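Local coordinates for protein aldehyde dehydrogenase (Staphylococcus aureus, PDB 6K10) that oxidises the carotenoid aldehyde 4,4'-diaponeurosporen-4-al to 4,4'-diaponeurosporenoic acid with NAD+, a step in the biosynthesis of the virulence pigment staphyloxanthin, at residues 110-122 with 180-194. The protein carries 1 engineered substitution. Numbering follows the deposited sequence.
Sequences EPYGTVLIIAPFN and TQTLIHLPFDYVFFT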
loop_
_atom_site.group_PDB
_atom_site.type_symbol
_atom_site.label_atom_id
_atom_site.label_comp_id
_atom_site.label_asym_id
_atom_site.label_seq_id
_atom_site.Cartn_x
_atom_site.Cartn_y
_atom_site.Cartn_z
ATOM N N GLU A 110 14.079 -2.009 3.395
ATOM C CA GLU A 110 14.524 -3.362 3.101
ATOM C C GLU A 110 13.605 -4.008 2.073
ATOM O O GLU A 110 12.436 -3.624 1.950
ATOM C CB GLU A 110 14.577 -4.228 4.371
ATOM C CG GLU A 110 13.225 -4.557 4.983
ATOM C CD GLU A 110 13.352 -5.413 6.230
ATOM O OE1 GLU A 110 14.491 -5.636 6.686
ATOM O OE2 GLU A 110 12.312 -5.861 6.755
ATOM N N PRO A 111 14.116 -4.976 1.316
ATOM C CA PRO A 111 13.293 -5.625 0.289
ATOM C C PRO A 111 12.285 -6.599 0.876
ATOM O O PRO A 111 12.388 -7.046 2.020
ATOM C CB PRO A 111 14.321 -6.368 -0.572
ATOM C CG PRO A 111 15.511 -6.536 0.313
ATOM C CD PRO A 111 15.540 -5.323 1.185
ATOM N N TYR A 112 11.297 -6.933 0.046
ATOM C CA TYR A 112 10.340 -7.980 0.385
ATOM C C TYR A 112 10.942 -9.366 0.200
ATOM O O TYR A 112 10.660 -10.279 0.983
ATOM C CB TYR A 112 9.086 -7.841 -0.477
ATOM C CG TYR A 112 8.142 -6.753 -0.034
ATOM C CD1 TYR A 112 7.320 -6.930 1.070
ATOM C CD2 TYR A 112 8.068 -5.550 -0.723
ATOM C CE1 TYR A 112 6.451 -5.941 1.477
ATOM C CE2 TYR A 112 7.201 -4.553 -0.323
ATOM C CZ TYR A 112 6.396 -4.753 0.778
ATOM O OH TYR A 112 5.528 -3.768 1.183
ATOM N N GLY A 113 11.762 -9.540 -0.833
ATOM C CA GLY A 113 12.337 -10.835 -1.135
ATOM C C GLY A 113 12.294 -11.161 -2.613
ATOM O O GLY A 113 13.028 -10.568 -3.409
ATOM N N THR A 114 11.431 -12.100 -2.991
ATOM C CA THR A 114 11.273 -12.538 -4.372
ATOM C C THR A 114 9.914 -12.065 -4.873
ATOM O O THR A 114 8.882 -12.407 -4.287
ATOM C CB THR A 114 11.395 -14.058 -4.470
ATOM O OG1 THR A 114 12.700 -14.460 -4.033
ATOM C CG2 THR A 114 11.174 -14.524 -5.902
ATOM N N VAL A 115 9.915 -11.279 -5.951
ATOM C CA VAL A 115 8.710 -10.599 -6.407
ATOM C C VAL A 115 8.350 -11.063 -7.813
ATOM O O VAL A 115 9.179 -11.588 -8.562
ATOM C CB VAL A 115 8.862 -9.062 -6.367
ATOM C CG1 VAL A 115 9.343 -8.612 -4.996
ATOM C CG2 VAL A 115 9.816 -8.585 -7.458
ATOM N N LEU A 116 7.083 -10.855 -8.164
ATOM C CA LEU A 116 6.530 -11.222 -9.459
ATOM C C LEU A 116 6.076 -9.964 -10.184
ATOM O O LEU A 116 5.404 -9.112 -9.593
ATOM C CB LEU A 116 5.352 -12.188 -9.297
ATOM C CG LEU A 116 4.590 -12.575 -10.566
ATOM C CD1 LEU A 116 5.515 -13.216 -11.596
ATOM C CD2 LEU A 116 3.425 -13.494 -10.234
ATOM N N ILE A 117 6.440 -9.852 -11.459
ATOM C CA ILE A 117 6.059 -8.721 -12.297
ATOM C C ILE A 117 5.349 -9.264 -13.528
ATOM O O ILE A 117 5.931 -10.044 -14.294
ATOM C CB ILE A 117 7.275 -7.870 -12.695
ATOM C CG1 ILE A 117 7.904 -7.233 -11.454
ATOM C CG2 ILE A 117 6.874 -6.803 -13.701
ATOM C CD1 ILE A 117 9.212 -6.529 -11.725
ATOM N N ILE A 118 4.096 -8.856 -13.716
ATOM C CA ILE A 118 3.280 -9.264 -14.856
ATOM C C ILE A 118 3.048 -8.041 -15.731
ATOM O O ILE A 118 2.598 -7.000 -15.242
ATOM C CB ILE A 118 1.940 -9.873 -14.407
ATOM C CG1 ILE A 118 2.167 -11.082 -13.501
ATOM C CG2 ILE A 118 1.089 -10.252 -15.612
ATOM C CD1 ILE A 118 0.927 -11.495 -12.725
ATOM N N ALA A 119 3.339 -8.169 -17.025
ATOM C CA ALA A 119 3.212 -7.033 -17.919
ATOM C C ALA A 119 2.311 -7.354 -19.103
ATOM O O ALA A 119 2.356 -8.469 -19.627
ATOM C CB ALA A 119 4.578 -6.586 -18.436
ATOM N N PRO A 120 1.500 -6.390 -19.559
ATOM C CA PRO A 120 0.593 -6.648 -20.682
ATOM C C PRO A 120 1.230 -6.329 -22.026
ATOM O O PRO A 120 2.441 -6.105 -22.105
ATOM C CB PRO A 120 -0.584 -5.718 -20.382
ATOM C CG PRO A 120 0.079 -4.528 -19.756
ATOM C CD PRO A 120 1.286 -5.047 -18.993
ATOM N N PHE A 121 0.422 -6.289 -23.087
ATOM C CA PHE A 121 0.927 -6.195 -24.451
ATOM C C PHE A 121 1.169 -4.770 -24.939
ATOM O O PHE A 121 1.907 -4.597 -25.915
ATOM C CB PHE A 121 -0.049 -6.884 -25.423
ATOM C CG PHE A 121 -1.325 -6.101 -25.661
ATOM C CD1 PHE A 121 -1.367 -5.066 -26.584
ATOM C CD2 PHE A 121 -2.487 -6.424 -24.987
ATOM C CE1 PHE A 121 -2.526 -4.351 -26.804
ATOM C CE2 PHE A 121 -3.656 -5.717 -25.214
ATOM C CZ PHE A 121 -3.675 -4.681 -26.127
ATOM N N ASN A 122 0.545 -3.756 -24.329
ATOM C CA ASN A 122 0.441 -2.464 -25.001
ATOM C C ASN A 122 1.713 -1.630 -24.901
ATOM O O ASN A 122 2.096 -0.977 -25.878
ATOM C CB ASN A 122 -0.769 -1.689 -24.467
ATOM C CG ASN A 122 -0.710 -1.439 -22.973
ATOM O OD1 ASN A 122 -0.326 -2.309 -22.196
ATOM N ND2 ASN A 122 -1.114 -0.240 -22.562
ATOM N N THR A 180 0.827 -17.680 -16.077
ATOM C CA THR A 180 0.459 -16.711 -15.051
ATOM C C THR A 180 -0.242 -17.395 -13.886
ATOM O O THR A 180 0.011 -17.071 -12.720
ATOM C CB THR A 180 -0.440 -15.628 -15.648
ATOM O OG1 THR A 180 0.244 -14.979 -16.727
ATOM C CG2 THR A 180 -0.805 -14.594 -14.591
ATOM N N GLN A 181 -1.122 -18.354 -14.190
ATOM C CA GLN A 181 -1.819 -19.096 -13.144
ATOM C C GLN A 181 -0.834 -19.804 -12.223
ATOM O O GLN A 181 -0.988 -19.777 -10.997
ATOM C CB GLN A 181 -2.775 -20.106 -13.779
ATOM C CG GLN A 181 -3.977 -20.459 -12.925
ATOM C CD GLN A 181 -5.008 -19.351 -12.891
ATOM O OE1 GLN A 181 -5.311 -18.802 -11.833
ATOM N NE2 GLN A 181 -5.556 -19.015 -14.054
ATOM N N THR A 182 0.189 -20.438 -12.799
ATOM C CA THR A 182 1.189 -21.123 -11.986
ATOM C C THR A 182 1.938 -20.145 -11.090
ATOM O O THR A 182 2.240 -20.457 -9.932
ATOM C CB THR A 182 2.166 -21.874 -12.890
ATOM O OG1 THR A 182 1.441 -22.793 -13.715
ATOM C CG2 THR A 182 3.183 -22.639 -12.061
ATOM N N LEU A 183 2.232 -18.950 -11.605
ATOM C CA LEU A 183 3.055 -18.003 -10.859
ATOM C C LEU A 183 2.286 -17.367 -9.706
ATOM O O LEU A 183 2.831 -17.212 -8.606
ATOM C CB LEU A 183 3.596 -16.931 -11.804
ATOM C CG LEU A 183 4.709 -17.400 -12.742
ATOM C CD1 LEU A 183 4.840 -16.469 -13.934
ATOM C CD2 LEU A 183 6.018 -17.470 -11.977
ATOM N N ILE A 184 1.023 -16.993 -9.928
ATOM C CA ILE A 184 0.277 -16.256 -8.911
ATOM C C ILE A 184 -0.137 -17.115 -7.727
ATOM O O ILE A 184 -0.531 -16.568 -6.690
ATOM C CB ILE A 184 -0.969 -15.581 -9.519
ATOM C CG1 ILE A 184 -1.884 -16.611 -10.182
ATOM C CG2 ILE A 184 -0.560 -14.501 -10.510
ATOM C CD1 ILE A 184 -3.128 -16.001 -10.801
ATOM N N HIS A 185 -0.065 -18.437 -7.847
ATOM C CA HIS A 185 -0.351 -19.328 -6.730
ATOM C C HIS A 185 0.886 -19.659 -5.909
ATOM O O HIS A 185 0.771 -20.359 -4.897
ATOM C CB HIS A 185 -0.999 -20.621 -7.234
ATOM C CG HIS A 185 -2.399 -20.438 -7.727
ATOM N ND1 HIS A 185 -3.398 -19.901 -6.944
ATOM C CD2 HIS A 185 -2.969 -20.718 -8.923
ATOM C CE1 HIS A 185 -4.523 -19.855 -7.636
ATOM N NE2 HIS A 185 -4.289 -20.347 -8.840
ATOM N N LEU A 186 2.063 -19.177 -6.320
ATOM C CA LEU A 186 3.288 -19.352 -5.560
ATOM C C LEU A 186 3.434 -18.237 -4.529
ATOM O O LEU A 186 3.028 -17.097 -4.776
ATOM C CB LEU A 186 4.496 -19.357 -6.494
ATOM C CG LEU A 186 4.557 -20.537 -7.464
ATOM C CD1 LEU A 186 5.733 -20.401 -8.419
ATOM C CD2 LEU A 186 4.633 -21.845 -6.694
ATOM N N PRO A 187 4.021 -18.537 -3.343
ATOM C CA PRO A 187 4.098 -17.533 -2.266
ATOM C C PRO A 187 5.190 -16.494 -2.505
ATOM O O PRO A 187 6.151 -16.369 -1.737
ATOM C CB PRO A 187 4.369 -18.403 -1.033
ATOM C CG PRO A 187 5.178 -19.530 -1.566
ATOM C CD PRO A 187 4.621 -19.822 -2.942
ATOM N N PHE A 188 5.044 -15.734 -3.589
ATOM C CA PHE A 188 5.896 -14.577 -3.815
ATOM C C PHE A 188 5.780 -13.608 -2.641
ATOM O O PHE A 188 4.780 -13.580 -1.921
ATOM C CB PHE A 188 5.506 -13.861 -5.109
ATOM C CG PHE A 188 6.039 -14.507 -6.357
ATOM C CD1 PHE A 188 7.299 -14.187 -6.837
ATOM C CD2 PHE A 188 5.272 -15.420 -7.060
ATOM C CE1 PHE A 188 7.787 -14.772 -7.991
ATOM C CE2 PHE A 188 5.755 -16.010 -8.214
ATOM C CZ PHE A 188 7.013 -15.685 -8.680
ATOM N N ASP A 189 6.823 -12.805 -2.450
ATOM C CA ASP A 189 6.791 -11.785 -1.411
ATOM C C ASP A 189 6.119 -10.497 -1.869
ATOM O O ASP A 189 5.776 -9.661 -1.026
ATOM C CB ASP A 189 8.211 -11.495 -0.915
ATOM C CG ASP A 189 8.902 -12.739 -0.379
ATOM O OD1 ASP A 189 8.459 -13.257 0.667
ATOM O OD2 ASP A 189 9.881 -13.201 -1.004
ATOM N N TYR A 190 5.920 -10.324 -3.175
ATOM C CA TYR A 190 5.171 -9.200 -3.715
ATOM C C TYR A 190 4.760 -9.540 -5.139
ATOM O O TYR A 190 5.483 -10.242 -5.853
ATOM C CB TYR A 190 5.992 -7.903 -3.687
ATOM C CG TYR A 190 5.144 -6.656 -3.681
ATOM C CD1 TYR A 190 4.662 -6.115 -4.865
ATOM C CD2 TYR A 190 4.818 -6.023 -2.489
ATOM C CE1 TYR A 190 3.877 -4.975 -4.862
ATOM C CE2 TYR A 190 4.037 -4.884 -2.475
ATOM C CZ TYR A 190 3.571 -4.363 -3.662
ATOM O OH TYR A 190 2.792 -3.228 -3.639
ATOM N N VAL A 191 3.594 -9.045 -5.549
ATOM C CA VAL A 191 3.099 -9.232 -6.908
ATOM C C VAL A 191 2.767 -7.868 -7.499
ATOM O O VAL A 191 2.003 -7.102 -6.905
ATOM C CB VAL A 191 1.863 -10.152 -6.947
ATOM C CG1 VAL A 191 1.280 -10.183 -8.347
ATOM C CG2 VAL A 191 2.236 -11.555 -6.495
ATOM N N PHE A 192 3.343 -7.567 -8.660
ATOM C CA PHE A 192 3.092 -6.328 -9.389
ATOM C C PHE A 192 2.433 -6.690 -10.710
ATOM O O PHE A 192 3.008 -7.445 -11.497
ATOM C CB PHE A 192 4.396 -5.545 -9.613
ATOM C CG PHE A 192 4.190 -4.168 -10.197
ATOM C CD1 PHE A 192 3.818 -4.002 -11.526
ATOM C CD2 PHE A 192 4.367 -3.040 -9.417
ATOM C CE1 PHE A 192 3.626 -2.743 -12.058
ATOM C CE2 PHE A 192 4.176 -1.775 -9.949
ATOM C CZ PHE A 192 3.807 -1.629 -11.270
ATOM N N PHE A 193 1.237 -6.150 -10.953
ATOM C CA PHE A 193 0.436 -6.513 -12.115
ATOM C C PHE A 193 -0.082 -5.274 -12.830
ATOM O O PHE A 193 -0.651 -4.381 -12.196
ATOM C CB PHE A 193 -0.739 -7.412 -11.713
ATOM C CG PHE A 193 -1.765 -7.571 -12.800
ATOM C CD1 PHE A 193 -1.617 -8.546 -13.766
ATOM C CD2 PHE A 193 -2.880 -6.746 -12.855
ATOM C CE1 PHE A 193 -2.546 -8.692 -14.769
ATOM C CE2 PHE A 193 -3.809 -6.885 -13.859
ATOM C CZ PHE A 193 -3.650 -7.864 -14.815
ATOM N N THR A 194 0.104 -5.235 -14.150
ATOM C CA THR A 194 -0.545 -4.271 -15.029
ATOM C C THR A 194 -1.313 -5.047 -16.084
ATOM O O THR A 194 -0.748 -5.929 -16.737
ATOM C CB THR A 194 0.470 -3.337 -15.706
ATOM O OG1 THR A 194 1.234 -2.650 -14.709
ATOM C CG2 THR A 194 -0.234 -2.305 -16.584
HETATM O O HOH W 1 3.569 -4.368 -15.125
#
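Two neighbouring parallel strands of the NAD-binding Rossmann-type sheet meet here, Leu116 to Ile118 lying beside Val191 to Phe193. Leu116 N donates to Tyr190 O (2.9 Å), and Phe192 N returns a bond to Leu116 O (2.7 Å). Ile118 N to Phe192 O and Thr194 N to Ile118 O continue the ladder. A water also donates to Ile118 O and accepts from Thr194 OG1. At the N-terminal end, Asp189 grips Thr114 twice. Its N reaches Thr114 O, and its OD2 takes Thr114 N through the anti lone pair, at 2.8 Å and almost straight (177°). Thr114 OG1 instead bonds Thr141 on the other flanking strand. Tyr190 CD2 comes over one face of the Tyr112 ring, toward its rim and 3.5 Å from Tyr112 CE2; the planes are inclined at 41°. On the side of the sheet carrying Leu116 and Ile118, helix 177-184 and Phe188 cover the strand. Leu116 CB sits over the centre of the Phe188 ring in a CH-pi contact, 3.6 Å from the centroid. With CG anti to the backbone N (chi1 175°), Leu116 extends CD2 to Leu183 CB (3.8 Å). Ile118 CD1 touches the CG2 methyls of both Thr180 and Ile184. Past the ladder, Pro120 CD rests on Thr194 O. The Thr194 side chain lies about 4 Å from that of Glu217, a predicted active-site residue. A helix leading into a parallel strand is typical of the nucleotide-binding domain of aldehyde dehydrogenases.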